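Local atomic coordinates of sulfide-quinone reductase (Aquifex aeolicus, PDB entry 3HYW), a protein that catalyses the FAD-dependent oxidation of hydrogen sulfide with a quinone as electron acceptor, building up polysulfide that is probably released as cyclooctasulfur. Residues A[119-124]-A[130-135]; A[159-164]-A[208-213]; A[167-172]-A[351-356]; A[222-227]-A[232-237]. One frame throughout, in Å; residues are numbered along the deposited sequence. Where two conformers were deposited one is given.

Overall arrangement
Followed from the N terminus, the chain first closes a short loop in interaction 1, where 119-124 folds back on helix 126-141 beside the flavin. Helix 158-173 then supplies two contacts in turn: interaction 2 joins its beginning to helix 202-212, and interaction 3 joins its later turns to the loop 351-354. These two cross along the chain and meet in space, L209 packing on F351, with their centres about 8 Å apart. Interaction 4, the hairpin 222-227 with 232-237, is nested inside the long loop that interaction 3 closes. Interaction 1 still touches this hairpin at one end and packs on helix 158-173 at the other.

Interaction 1 of 4, residues A[119-124]-A[130-135]; sequences NSTSIC and LETQKK. With FAD (flavin-adenine dinucleotide), chain G; H2S (hydrosulfuric acid), chain J.
T121 and T132 meet where the chain leading to the flavin lies against helix 126-141, within a fold of the pyridine nucleotide-disulphide oxidoreductase family. T132 OG1 lies 3.2 Å from T121 CB, and T132 CG2 lies against T121 OG1 and CB. The same hydroxyl oxygen, T132 OG1, is 2.9 Å from S122 O and also near H128 O, one turn earlier in the helix. T121 OG1 is engaged with T248 O of strand 247-255. With that oxygen between the backbone N and carbonyl carbon (chi1 61°), CG2 is left to meet K135, and the pair is tight: T121 CG2 to K135 CD is 3.4 Å. K135 runs past T121 in the opposite direction, bends at chi3 (82°) and brings NZ to N119 O in a weak hydrogen bond of 3.2 Å. N119 ND2 in turn bonds to I226 O. Further along, F163 of helix 158-173 packs on both I123 and T132. The segment then reaches the flavin and the bound hydrogen sulfide: the C124 side chain lines the hydrogen sulfide site, and I123 O lies 3.3 Å from the flavin methyl C7M of FAD.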
# COMPACT_ATOMS: atom_id res chain seq x y z
N ASN A 119 15.21 -6.22 -32.40
CA ASN A 119 14.20 -5.15 -32.36
C ASN A 119 14.20 -4.29 -31.10
O ASN A 119 13.67 -3.17 -31.10
CB ASN A 119 12.80 -5.74 -32.57
CG ASN A 119 12.68 -6.50 -33.87
OD1 ASN A 119 13.25 -6.11 -34.89
ND2 ASN A 119 11.93 -7.60 -33.84
N SER A 120 14.79 -4.80 -30.02
CA SER A 120 14.85 -4.06 -28.77
C SER A 120 16.21 -3.39 -28.59
O SER A 120 17.04 -3.38 -29.52
CB SER A 120 14.54 -4.98 -27.59
OG SER A 120 14.19 -4.23 -26.44
N THR A 121 16.44 -2.81 -27.42
CA THR A 121 17.74 -2.28 -27.04
C THR A 121 18.14 -2.86 -25.69
O THR A 121 17.30 -3.38 -24.96
CB THR A 121 17.78 -0.73 -26.97
OG1 THR A 121 16.85 -0.26 -25.98
CG2 THR A 121 17.45 -0.11 -28.33
N SER A 122 19.42 -2.75 -25.36
CA SER A 122 19.95 -3.21 -24.10
C SER A 122 21.08 -2.29 -23.66
O SER A 122 21.69 -1.60 -24.48
CB SER A 122 20.43 -4.65 -24.23
OG SER A 122 21.59 -4.69 -25.04
N ILE A 123 21.37 -2.29 -22.36
CA ILE A 123 22.32 -1.35 -21.78
C ILE A 123 23.39 -2.07 -20.95
O ILE A 123 24.09 -1.44 -20.15
CB ILE A 123 21.60 -0.26 -20.94
CG1 ILE A 123 20.90 -0.87 -19.72
CG2 ILE A 123 20.59 0.51 -21.81
CD1 ILE A 123 20.13 0.13 -18.86
N CYS A 124 23.54 -3.38 -21.17
CA CYS A 124 24.38 -4.24 -20.33
C CYS A 124 25.86 -4.18 -20.68
O CYS A 124 26.71 -4.55 -19.86
CB CYS A 124 23.90 -5.69 -20.39
SG CYS A 124 22.34 -5.97 -19.60
N LEU A 130 25.53 2.32 -26.23
CA LEU A 130 25.73 3.33 -27.26
C LEU A 130 24.73 3.22 -28.42
O LEU A 130 24.25 4.23 -28.93
CB LEU A 130 27.18 3.31 -27.77
CG LEU A 130 28.14 3.90 -26.73
CD1 LEU A 130 29.56 3.42 -26.95
CD2 LEU A 130 28.08 5.43 -26.69
N GLU A 131 24.40 1.99 -28.80
CA GLU A 131 23.34 1.73 -29.78
C GLU A 131 21.98 2.22 -29.27
O GLU A 131 21.20 2.79 -30.03
CB GLU A 131 23.25 0.23 -30.11
CG GLU A 131 24.54 -0.38 -30.67
CD GLU A 131 24.34 -1.80 -31.19
OE1 GLU A 131 23.51 -2.56 -30.61
OE2 GLU A 131 25.01 -2.18 -32.18
N THR A 132 21.70 1.98 -27.99
CA THR A 132 20.49 2.49 -27.34
C THR A 132 20.38 4.01 -27.39
O THR A 132 19.31 4.56 -27.67
CB THR A 132 20.41 2.03 -25.87
OG1 THR A 132 20.42 0.60 -25.82
CG2 THR A 132 19.14 2.57 -25.19
N GLN A 133 21.50 4.69 -27.11
CA GLN A 133 21.56 6.15 -27.18
C GLN A 133 21.11 6.63 -28.56
O GLN A 133 20.33 7.58 -28.66
CB GLN A 133 22.98 6.65 -26.86
CG GLN A 133 23.14 8.17 -26.84
CD GLN A 133 24.57 8.63 -26.51
OE1 GLN A 133 25.31 7.99 -25.75
NE2 GLN A 133 24.96 9.77 -27.08
N LYS A 134 21.58 5.95 -29.60
CA LYS A 134 21.26 6.30 -30.99
C LYS A 134 19.77 6.13 -31.31
O LYS A 134 19.22 6.90 -32.09
CB LYS A 134 22.10 5.48 -31.97
CG LYS A 134 23.60 5.74 -31.88
CD LYS A 134 24.32 5.16 -33.09
CE LYS A 134 25.82 5.06 -32.85
NZ LYS A 134 26.61 5.35 -34.10
N LYS A 135 19.15 5.11 -30.71
CA LYS A 135 17.72 4.84 -30.94
C LYS A 135 16.82 5.76 -30.12
O LYS A 135 15.68 6.02 -30.52
CB LYS A 135 17.39 3.37 -30.67
CG LYS A 135 17.80 2.45 -31.81
CD LYS A 135 17.44 0.99 -31.54
CE LYS A 135 15.97 0.66 -31.87
NZ LYS A 135 15.71 -0.81 -31.84
PA FAD G . 32.11 -7.40 -15.80
O1A FAD G . 32.44 -6.21 -14.94
O2A FAD G . 31.10 -7.27 -16.89
O5B FAD G . 33.51 -7.89 -16.41
C5B FAD G . 33.67 -9.08 -17.16
C4B FAD G . 34.97 -8.93 -17.94
O4B FAD G . 35.34 -10.18 -18.52
C3B FAD G . 34.81 -7.96 -19.10
O3B FAD G . 35.99 -7.15 -19.18
C2B FAD G . 34.69 -8.86 -20.31
O2B FAD G . 35.15 -8.22 -21.50
C1B FAD G . 35.59 -10.02 -19.92
N9A FAD G . 35.32 -11.30 -20.62
C8A FAD G . 34.12 -11.83 -20.94
N7A FAD G . 34.31 -13.02 -21.55
C5A FAD G . 35.65 -13.23 -21.62
C6A FAD G . 36.44 -14.26 -22.14
N6A FAD G . 35.88 -15.34 -22.72
N1A FAD G . 37.80 -14.17 -22.04
C2A FAD G . 38.38 -13.10 -21.47
N3A FAD G . 37.64 -12.10 -20.97
C4A FAD G . 36.28 -12.15 -21.03
N1 FAD G . 25.92 -3.25 -9.59
C2 FAD G . 25.87 -2.35 -8.56
O2 FAD G . 26.27 -2.67 -7.43
N3 FAD G . 25.39 -1.10 -8.75
C4 FAD G . 24.96 -0.71 -9.97
O4 FAD G . 24.46 0.54 -10.18
C4X FAD G . 25.00 -1.61 -11.03
N5 FAD G . 24.56 -1.22 -12.24
C5X FAD G . 24.60 -2.08 -13.29
C6 FAD G . 24.15 -1.65 -14.54
C7 FAD G . 24.17 -2.51 -15.63
C7M FAD G . 23.66 -2.01 -16.97
C8 FAD G . 24.65 -3.81 -15.46
C8M FAD G . 24.69 -4.81 -16.61
C9 FAD G . 25.09 -4.24 -14.21
C9A FAD G . 25.08 -3.37 -13.10
N10 FAD G . 25.54 -3.77 -11.88
C10 FAD G . 25.49 -2.90 -10.83
C1' FAD G . 25.98 -5.16 -11.67
C2' FAD G . 27.46 -5.50 -11.55
O2' FAD G . 28.10 -4.63 -10.61
C3' FAD G . 28.09 -5.44 -12.95
O3' FAD G . 27.41 -6.37 -13.82
C4' FAD G . 29.58 -5.78 -12.89
O4' FAD G . 30.18 -5.31 -14.11
C5' FAD G . 29.80 -7.28 -12.74
O5' FAD G . 31.19 -7.55 -12.60
P FAD G . 31.89 -8.82 -13.29
O1P FAD G . 33.36 -8.75 -12.98
O2P FAD G . 31.13 -10.09 -12.96
O3P FAD G . 31.64 -8.62 -14.87
S H2S J . 23.45 -5.66 -17.16

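Interaction 2 of 4, residues A[159-164]-A[208-213]; sequences PAYEFA and DLFAER. With FAD (flavin-adenine dinucleotide), chain G.
Helix 158-173, which begins at the flavin, packs against helix 202-212, and between 159-164 and 208-213 the contact is an aromatic pair, Y161 with F210. The far end of the phenylalanine ring does the touching: F210 CZ lies 3.6 Å from Y161 CD1 and 3.8 Å from Y161 CE1, so CZ sits near the CD1-CE1 bond. The ring centroids are 5.8 Å apart and the planes 32° apart, an oblique pairing, and the two side chains cross at about a right angle. F210 has CG beside its backbone N (chi1 -85°), with the ring end directed at Y161. L165, one turn further along helix 158-173, touches both L209 and F210. F184 joins the cluster, edge-to-face with F210, and F194 of the octathiocane pocket meets Y161 edge-to-face. At the start of the first helix, P159 CG packs 3.4 Å from FAD C6; at the far side, D208 forms a salt bridge with R204 of a second subunit. Between the two segments no hydrogen bond forms and the touching atoms are ring carbons, while the tyrosine hydroxyl is taken up by E188 and the backbone N of G192. Y161 thus combines a buried hydrocarbon ring with a polar end that has its own partners, and those bonds would restrict how far the ring could shift against F210.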
# COMPACT_ATOMS: atom_id res chain seq x y z
N PRO A 159 18.99 -1.95 -13.21
CA PRO A 159 19.24 -1.09 -14.38
C PRO A 159 18.01 -0.77 -15.23
O PRO A 159 17.96 0.30 -15.84
CB PRO A 159 20.25 -1.89 -15.19
CG PRO A 159 20.93 -2.76 -14.18
CD PRO A 159 19.85 -3.15 -13.23
N ALA A 160 17.05 -1.70 -15.29
CA ALA A 160 15.79 -1.47 -16.00
C ALA A 160 14.96 -0.39 -15.31
O ALA A 160 14.42 0.49 -15.98
CB ALA A 160 14.98 -2.76 -16.12
N TYR A 161 14.88 -0.45 -13.98
CA TYR A 161 14.22 0.60 -13.19
C TYR A 161 14.91 1.95 -13.35
O TYR A 161 14.24 2.98 -13.52
CB TYR A 161 14.20 0.20 -11.72
CG TYR A 161 13.23 -0.90 -11.42
CD1 TYR A 161 11.88 -0.61 -11.23
CD2 TYR A 161 13.64 -2.23 -11.36
CE1 TYR A 161 10.97 -1.63 -10.97
CE2 TYR A 161 12.73 -3.24 -11.10
CZ TYR A 161 11.40 -2.93 -10.91
OH TYR A 161 10.49 -3.92 -10.65
N GLU A 162 16.24 1.95 -13.29
CA GLU A 162 17.03 3.16 -13.49
C GLU A 162 16.75 3.79 -14.84
O GLU A 162 16.46 4.98 -14.92
CB GLU A 162 18.54 2.88 -13.40
CG GLU A 162 19.10 2.74 -12.02
CD GLU A 162 20.62 2.67 -12.05
OE1 GLU A 162 21.15 1.77 -12.73
OE2 GLU A 162 21.27 3.54 -11.42
N PHE A 163 16.85 2.98 -15.89
CA PHE A 163 16.68 3.46 -17.26
C PHE A 163 15.28 4.03 -17.50
O PHE A 163 15.12 5.06 -18.16
CB PHE A 163 16.99 2.35 -18.28
CG PHE A 163 16.95 2.81 -19.72
CD1 PHE A 163 15.79 2.65 -20.48
CD2 PHE A 163 18.06 3.41 -20.30
CE1 PHE A 163 15.75 3.08 -21.81
CE2 PHE A 163 18.02 3.85 -21.63
CZ PHE A 163 16.87 3.68 -22.39
N ALA A 164 14.27 3.34 -16.98
CA ALA A 164 12.90 3.81 -17.11
C ALA A 164 12.70 5.19 -16.47
O ALA A 164 12.09 6.08 -17.07
CB ALA A 164 11.94 2.79 -16.53
N ASP A 208 4.67 3.36 -5.67
CA ASP A 208 4.30 4.77 -5.44
C ASP A 208 5.04 5.69 -6.39
O ASP A 208 4.49 6.68 -6.87
CB ASP A 208 4.59 5.20 -4.00
CG ASP A 208 3.59 4.67 -3.01
OD1 ASP A 208 2.70 3.87 -3.40
OD2 ASP A 208 3.69 5.05 -1.82
N LEU A 209 6.29 5.34 -6.66
CA LEU A 209 7.17 6.09 -7.54
C LEU A 209 6.71 6.03 -9.00
O LEU A 209 6.70 7.04 -9.69
CB LEU A 209 8.59 5.55 -7.41
CG LEU A 209 9.74 6.24 -8.14
CD1 LEU A 209 10.08 7.57 -7.48
CD2 LEU A 209 10.94 5.31 -8.13
N PHE A 210 6.35 4.84 -9.46
CA PHE A 210 5.80 4.66 -10.82
C PHE A 210 4.47 5.40 -10.96
O PHE A 210 4.22 6.04 -11.98
CB PHE A 210 5.64 3.17 -11.16
CG PHE A 210 6.90 2.52 -11.71
CD1 PHE A 210 8.15 3.14 -11.60
CD2 PHE A 210 6.84 1.28 -12.33
CE1 PHE A 210 9.29 2.55 -12.10
CE2 PHE A 210 7.99 0.67 -12.83
CZ PHE A 210 9.22 1.31 -12.72
N ALA A 211 3.64 5.32 -9.91
CA ALA A 211 2.36 6.05 -9.88
C ALA A 211 2.56 7.56 -9.92
O ALA A 211 1.87 8.25 -10.68
CB ALA A 211 1.55 5.64 -8.65
N GLU A 212 3.48 8.08 -9.11
CA GLU A 212 3.76 9.52 -9.06
C GLU A 212 4.29 10.06 -10.39
O GLU A 212 4.09 11.22 -10.71
CB GLU A 212 4.74 9.86 -7.93
CG GLU A 212 4.11 9.89 -6.54
CD GLU A 212 5.01 9.31 -5.45
OE1 GLU A 212 6.25 9.23 -5.65
OE2 GLU A 212 4.48 8.92 -4.38
N ARG A 213 4.95 9.20 -11.17
CA ARG A 213 5.56 9.62 -12.43
C ARG A 213 4.86 9.05 -13.66
O ARG A 213 5.38 9.13 -14.77
CB ARG A 213 7.04 9.24 -12.45
CG ARG A 213 7.90 10.09 -11.54
CD ARG A 213 9.04 9.25 -10.98
NE ARG A 213 10.00 10.01 -10.18
CZ ARG A 213 9.74 10.62 -9.02
NH1 ARG A 213 8.51 10.60 -8.50
NH2 ARG A 213 10.72 11.26 -8.39
PA FAD G . 32.11 -7.40 -15.80
O1A FAD G . 32.44 -6.21 -14.94
O2A FAD G . 31.10 -7.27 -16.89
O5B FAD G . 33.51 -7.89 -16.41
C5B FAD G . 33.67 -9.08 -17.16
C4B FAD G . 34.97 -8.93 -17.94
O4B FAD G . 35.34 -10.18 -18.52
C3B FAD G . 34.81 -7.96 -19.10
O3B FAD G . 35.99 -7.15 -19.18
C2B FAD G . 34.69 -8.86 -20.31
O2B FAD G . 35.15 -8.22 -21.50
C1B FAD G . 35.59 -10.02 -19.92
N9A FAD G . 35.32 -11.30 -20.62
C8A FAD G . 34.12 -11.83 -20.94
N7A FAD G . 34.31 -13.02 -21.55
C5A FAD G . 35.65 -13.23 -21.62
C6A FAD G . 36.44 -14.26 -22.14
N6A FAD G . 35.88 -15.34 -22.72
N1A FAD G . 37.80 -14.17 -22.04
C2A FAD G . 38.38 -13.10 -21.47
N3A FAD G . 37.64 -12.10 -20.97
C4A FAD G . 36.28 -12.15 -21.03
N1 FAD G . 25.92 -3.25 -9.59
C2 FAD G . 25.87 -2.35 -8.56
O2 FAD G . 26.27 -2.67 -7.43
N3 FAD G . 25.39 -1.10 -8.75
C4 FAD G . 24.96 -0.71 -9.97
O4 FAD G . 24.46 0.54 -10.18
C4X FAD G . 25.00 -1.61 -11.03
N5 FAD G . 24.56 -1.22 -12.24
C5X FAD G . 24.60 -2.08 -13.29
C6 FAD G . 24.15 -1.65 -14.54
C7 FAD G . 24.17 -2.51 -15.63
C7M FAD G . 23.66 -2.01 -16.97
C8 FAD G . 24.65 -3.81 -15.46
C8M FAD G . 24.69 -4.81 -16.61
C9 FAD G . 25.09 -4.24 -14.21
C9A FAD G . 25.08 -3.37 -13.10
N10 FAD G . 25.54 -3.77 -11.88
C10 FAD G . 25.49 -2.90 -10.83
C1' FAD G . 25.98 -5.16 -11.67
C2' FAD G . 27.46 -5.50 -11.55
O2' FAD G . 28.10 -4.63 -10.61
C3' FAD G . 28.09 -5.44 -12.95
O3' FAD G . 27.41 -6.37 -13.82
C4' FAD G . 29.58 -5.78 -12.89
O4' FAD G . 30.18 -5.31 -14.11
C5' FAD G . 29.80 -7.28 -12.74
O5' FAD G . 31.19 -7.55 -12.60
P FAD G . 31.89 -8.82 -13.29
O1P FAD G . 33.36 -8.75 -12.98
O2P FAD G . 31.13 -10.09 -12.96
O3P FAD G . 31.64 -8.62 -14.87

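Interaction 3 of 4, residues A[167-172]-A[351-356]; sequences LHYELK and FGEDAG
Y169 lays one face of its ring over the backbone of G352 and E353. G352 CA and E353 N both stand 4.1 Å above the ring plane, displaced from its centre toward the rim. Further out, Y169 CE1 touches E353 CB at 3.7 Å, where the two side chains cross at about a right angle. At the root of the tyrosine, Y169 CB lies 3.8 Å from F351 O. CG stands opposite the backbone N of Y169 (chi1 173°), which carries the ring outward from the helix to the loop. The contact sets helix 158-173 against the turn of the beta hairpin formed by strands 349-350 and 355-361. That turn is closed by a backbone hydrogen bond from F351 N to D354 O, 2.7 Å long. G352 is at its bend with phi 126° and psi -78°, a conformation readily taken by glycine, and with no side chain on G352 the tyrosine ring can lie over its CA. Beyond the loop, E353 packs on K376 of helix 376-395, and K172 of the helix packs on E368 of a second subunit.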
# COMPACT_ATOMS: atom_id res chain seq x y z
N LEU A 167 14.76 7.94 -18.29
CA LEU A 167 14.09 8.30 -19.53
C LEU A 167 12.90 9.23 -19.26
O LEU A 167 12.74 10.23 -19.94
CB LEU A 167 13.66 7.05 -20.31
CG LEU A 167 13.02 7.26 -21.69
CD1 LEU A 167 13.91 8.12 -22.60
CD2 LEU A 167 12.69 5.93 -22.34
N HIS A 168 12.09 8.89 -18.26
CA HIS A 168 11.02 9.79 -17.79
C HIS A 168 11.55 11.20 -17.49
O HIS A 168 10.97 12.20 -17.91
CB HIS A 168 10.33 9.22 -16.54
CG HIS A 168 9.48 10.22 -15.81
ND1 HIS A 168 8.22 10.57 -16.23
CD2 HIS A 168 9.73 10.96 -14.70
CE1 HIS A 168 7.72 11.48 -15.41
NE2 HIS A 168 8.62 11.73 -14.47
N TYR A 169 12.66 11.26 -16.75
CA TYR A 169 13.32 12.51 -16.40
C TYR A 169 13.71 13.29 -17.66
O TYR A 169 13.40 14.47 -17.79
CB TYR A 169 14.54 12.25 -15.51
CG TYR A 169 15.39 13.48 -15.26
CD1 TYR A 169 15.08 14.36 -14.22
CD2 TYR A 169 16.51 13.75 -16.04
CE1 TYR A 169 15.85 15.50 -13.98
CE2 TYR A 169 17.30 14.88 -15.80
CZ TYR A 169 16.96 15.74 -14.77
OH TYR A 169 17.74 16.86 -14.54
N GLU A 170 14.37 12.60 -18.59
CA GLU A 170 14.81 13.20 -19.86
C GLU A 170 13.64 13.74 -20.68
O GLU A 170 13.71 14.85 -21.21
CB GLU A 170 15.62 12.19 -20.67
CG GLU A 170 16.13 12.69 -22.03
CD GLU A 170 17.23 13.75 -21.92
OE1 GLU A 170 18.00 13.73 -20.93
OE2 GLU A 170 17.33 14.59 -22.84
N LEU A 171 12.57 12.95 -20.78
CA LEU A 171 11.39 13.35 -21.54
C LEU A 171 10.71 14.58 -20.93
O LEU A 171 10.25 15.46 -21.65
CB LEU A 171 10.40 12.18 -21.66
CG LEU A 171 10.90 10.93 -22.41
CD1 LEU A 171 10.00 9.72 -22.17
CD2 LEU A 171 11.05 11.19 -23.91
N LYS A 172 10.68 14.63 -19.60
CA LYS A 172 10.15 15.78 -18.87
C LYS A 172 11.05 17.01 -19.05
O LYS A 172 10.57 18.15 -19.08
CB LYS A 172 9.99 15.43 -17.39
CG LYS A 172 8.91 16.23 -16.67
CD LYS A 172 8.58 15.59 -15.32
CE LYS A 172 7.90 16.59 -14.41
NZ LYS A 172 7.39 15.96 -13.16
N PHE A 351 17.65 7.85 -10.62
CA PHE A 351 16.39 8.13 -11.33
C PHE A 351 16.49 9.39 -12.18
O PHE A 351 15.52 9.80 -12.82
CB PHE A 351 15.21 8.26 -10.36
CG PHE A 351 15.00 7.06 -9.47
CD1 PHE A 351 15.27 5.77 -9.92
CD2 PHE A 351 14.50 7.23 -8.19
CE1 PHE A 351 15.07 4.66 -9.10
CE2 PHE A 351 14.29 6.13 -7.35
CZ PHE A 351 14.57 4.85 -7.81
N GLY A 352 17.67 10.01 -12.18
CA GLY A 352 17.91 11.25 -12.92
C GLY A 352 18.49 12.33 -12.02
O GLY A 352 19.68 12.59 -12.04
N GLU A 353 17.61 12.94 -11.22
CA GLU A 353 17.97 14.01 -10.30
C GLU A 353 17.84 13.53 -8.85
O GLU A 353 18.32 14.18 -7.92
CB GLU A 353 17.06 15.21 -10.52
CG GLU A 353 17.67 16.55 -10.14
CD GLU A 353 16.63 17.62 -9.89
OE1 GLU A 353 15.47 17.45 -10.35
OE2 GLU A 353 16.97 18.62 -9.22
N ASP A 354 17.15 12.41 -8.66
CA ASP A 354 17.09 11.74 -7.37
C ASP A 354 17.34 10.26 -7.58
O ASP A 354 17.54 9.82 -8.71
CB ASP A 354 15.78 12.03 -6.61
CG ASP A 354 14.52 11.73 -7.43
OD1 ASP A 354 14.57 11.07 -8.48
OD2 ASP A 354 13.44 12.18 -6.98
N ALA A 355 17.33 9.49 -6.50
CA ALA A 355 17.72 8.10 -6.57
C ALA A 355 17.18 7.29 -5.41
O ALA A 355 16.89 7.83 -4.35
CB ALA A 355 19.25 7.97 -6.64
N GLY A 356 17.05 5.98 -5.63
CA GLY A 356 16.64 5.06 -4.59
C GLY A 356 17.86 4.44 -3.96
O GLY A 356 18.75 3.98 -4.67

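Interaction 4 of 4, residues A[222-227]-A[232-237]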
# COMPACT_ATOMS: atom_id res chain seq x y z
N ALA A 222 5.59 -13.19 -18.61
CA ALA A 222 6.74 -13.64 -19.38
C ALA A 222 6.71 -12.97 -20.75
O ALA A 222 5.87 -13.29 -21.59
CB ALA A 222 6.71 -15.17 -19.53
N VAL A 223 7.63 -12.02 -20.96
CA VAL A 223 7.81 -11.40 -22.27
C VAL A 223 8.29 -12.48 -23.23
O VAL A 223 9.31 -13.14 -22.98
CB VAL A 223 8.81 -10.22 -22.21
CG1 VAL A 223 9.07 -9.65 -23.61
CG2 VAL A 223 8.30 -9.15 -21.28
N LYS A 224 7.54 -12.67 -24.32
CA LYS A 224 7.80 -13.75 -25.27
C LYS A 224 8.40 -13.25 -26.58
O LYS A 224 9.14 -13.97 -27.25
CB LYS A 224 6.51 -14.53 -25.55
CG LYS A 224 6.03 -15.38 -24.38
CD LYS A 224 7.12 -16.35 -23.90
CE LYS A 224 6.67 -17.19 -22.71
NZ LYS A 224 6.21 -18.54 -23.13
N ALA A 225 8.05 -12.01 -26.94
CA ALA A 225 8.46 -11.44 -28.21
C ALA A 225 8.49 -9.93 -28.17
O ALA A 225 7.63 -9.29 -27.55
CB ALA A 225 7.53 -11.93 -29.35
N ILE A 226 9.48 -9.37 -28.85
CA ILE A 226 9.55 -7.95 -29.10
C ILE A 226 9.59 -7.77 -30.61
O ILE A 226 10.53 -8.22 -31.28
CB ILE A 226 10.77 -7.29 -28.42
CG1 ILE A 226 10.67 -7.48 -26.90
CG2 ILE A 226 10.83 -5.81 -28.77
CD1 ILE A 226 12.00 -7.58 -26.20
N GLU A 227 8.55 -7.15 -31.14
CA GLU A 227 8.45 -6.84 -32.55
C GLU A 227 8.76 -5.36 -32.72
O GLU A 227 8.86 -4.64 -31.72
CB GLU A 227 7.05 -7.21 -33.07
CG GLU A 227 6.76 -8.72 -33.02
CD GLU A 227 5.39 -9.10 -33.57
OE1 GLU A 227 4.77 -8.29 -34.28
OE2 GLU A 227 4.95 -10.24 -33.30
N ILE A 232 4.96 -8.64 -26.94
CA ILE A 232 4.03 -9.73 -26.65
C ILE A 232 4.47 -10.45 -25.37
O ILE A 232 5.62 -10.89 -25.26
CB ILE A 232 3.92 -10.73 -27.83
CG1 ILE A 232 3.56 -9.99 -29.13
CG2 ILE A 232 2.91 -11.83 -27.51
CD1 ILE A 232 3.68 -10.83 -30.38
N TYR A 233 3.56 -10.54 -24.41
CA TYR A 233 3.83 -11.23 -23.16
C TYR A 233 2.75 -12.27 -22.87
O TYR A 233 1.64 -12.19 -23.38
CB TYR A 233 3.99 -10.24 -21.99
CG TYR A 233 2.75 -9.46 -21.64
CD1 TYR A 233 2.46 -8.24 -22.26
CD2 TYR A 233 1.86 -9.92 -20.66
CE1 TYR A 233 1.32 -7.51 -21.93
CE2 TYR A 233 0.72 -9.21 -20.32
CZ TYR A 233 0.46 -8.00 -20.95
OH TYR A 233 -0.68 -7.30 -20.63
N GLU A 234 3.11 -13.24 -22.03
CA GLU A 234 2.21 -14.30 -21.63
C GLU A 234 1.99 -14.23 -20.12
O GLU A 234 2.95 -14.14 -19.36
CB GLU A 234 2.83 -15.64 -22.02
CG GLU A 234 1.91 -16.85 -21.92
CD GLU A 234 2.59 -18.12 -22.39
OE1 GLU A 234 3.29 -18.09 -23.43
OE2 GLU A 234 2.41 -19.17 -21.73
N ASP A 235 0.73 -14.25 -19.69
CA ASP A 235 0.46 -14.33 -18.25
C ASP A 235 0.58 -15.76 -17.74
O ASP A 235 0.90 -16.68 -18.51
CB ASP A 235 -0.87 -13.65 -17.86
CG ASP A 235 -2.09 -14.31 -18.48
OD1 ASP A 235 -2.05 -15.51 -18.85
OD2 ASP A 235 -3.13 -13.62 -18.58
N LEU A 236 0.35 -15.95 -16.44
CA LEU A 236 0.48 -17.27 -15.81
C LEU A 236 -0.65 -18.24 -16.16
O LEU A 236 -0.54 -19.44 -15.90
CB LEU A 236 0.60 -17.12 -14.29
CG LEU A 236 1.99 -16.73 -13.80
CD1 LEU A 236 1.88 -16.06 -12.46
CD2 LEU A 236 2.91 -17.94 -13.72
N ASN A 237 -1.73 -17.72 -16.74
CA ASN A 237 -2.80 -18.56 -17.28
C ASN A 237 -2.49 -19.06 -18.68
O ASN A 237 -3.26 -19.83 -19.26
CB ASN A 237 -4.14 -17.80 -17.29
CG ASN A 237 -4.63 -17.43 -15.89
OD1 ASN A 237 -5.38 -16.47 -15.72
ND2 ASN A 237 -4.21 -18.19 -14.88
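K224 and E234 form the salt bridge of this hairpin, with K224 NZ 3.0 Å from E234 OE1. The ammonium meets that oxygen from above the carboxylate plane, 55° out of it. K224 bends at chi2 (-56°) and again at chi4 to bring its tip across to the next strand, while E234 runs extended to receive it. The backbone next to this ion pair forms a classic beta bulge: two residues, K224 and A225, lie opposite the single residue I232, and the register slips by one residue. I232 O consequently accepts two amides, K224 N at 2.8 Å and A225 N at 3.2 Å; the first lies in the carbonyl plane and the second is tilted from it. On one side of the bulge, I232 N returns a bond to A225 O at 2.8 Å. On the other, A222 and E234 exchange two backbone bonds as a hydrogen-bonded antiparallel pair, A222 N to E234 O being nearly straight at 176°. Between these anchors V223 and Y233 form a non-hydrogen-bonded pair, and Y233 CA makes a CA-H...O contact with A222 O. Packing is lighter. A225 CB lies 4.1 Å from I232 CB on the face that also carries A222 and E234, and I232 CD1 approaches E227 OE2 at 3.2 Å. Strand 230-234 lies between 222-226 and 240-244 in a three-stranded antiparallel sheet, where H241 meets the Y233 ring. V223 and Y233 pack on I185 of strand 182-185, and I226 rests on T248 and F250 of strand 247-255.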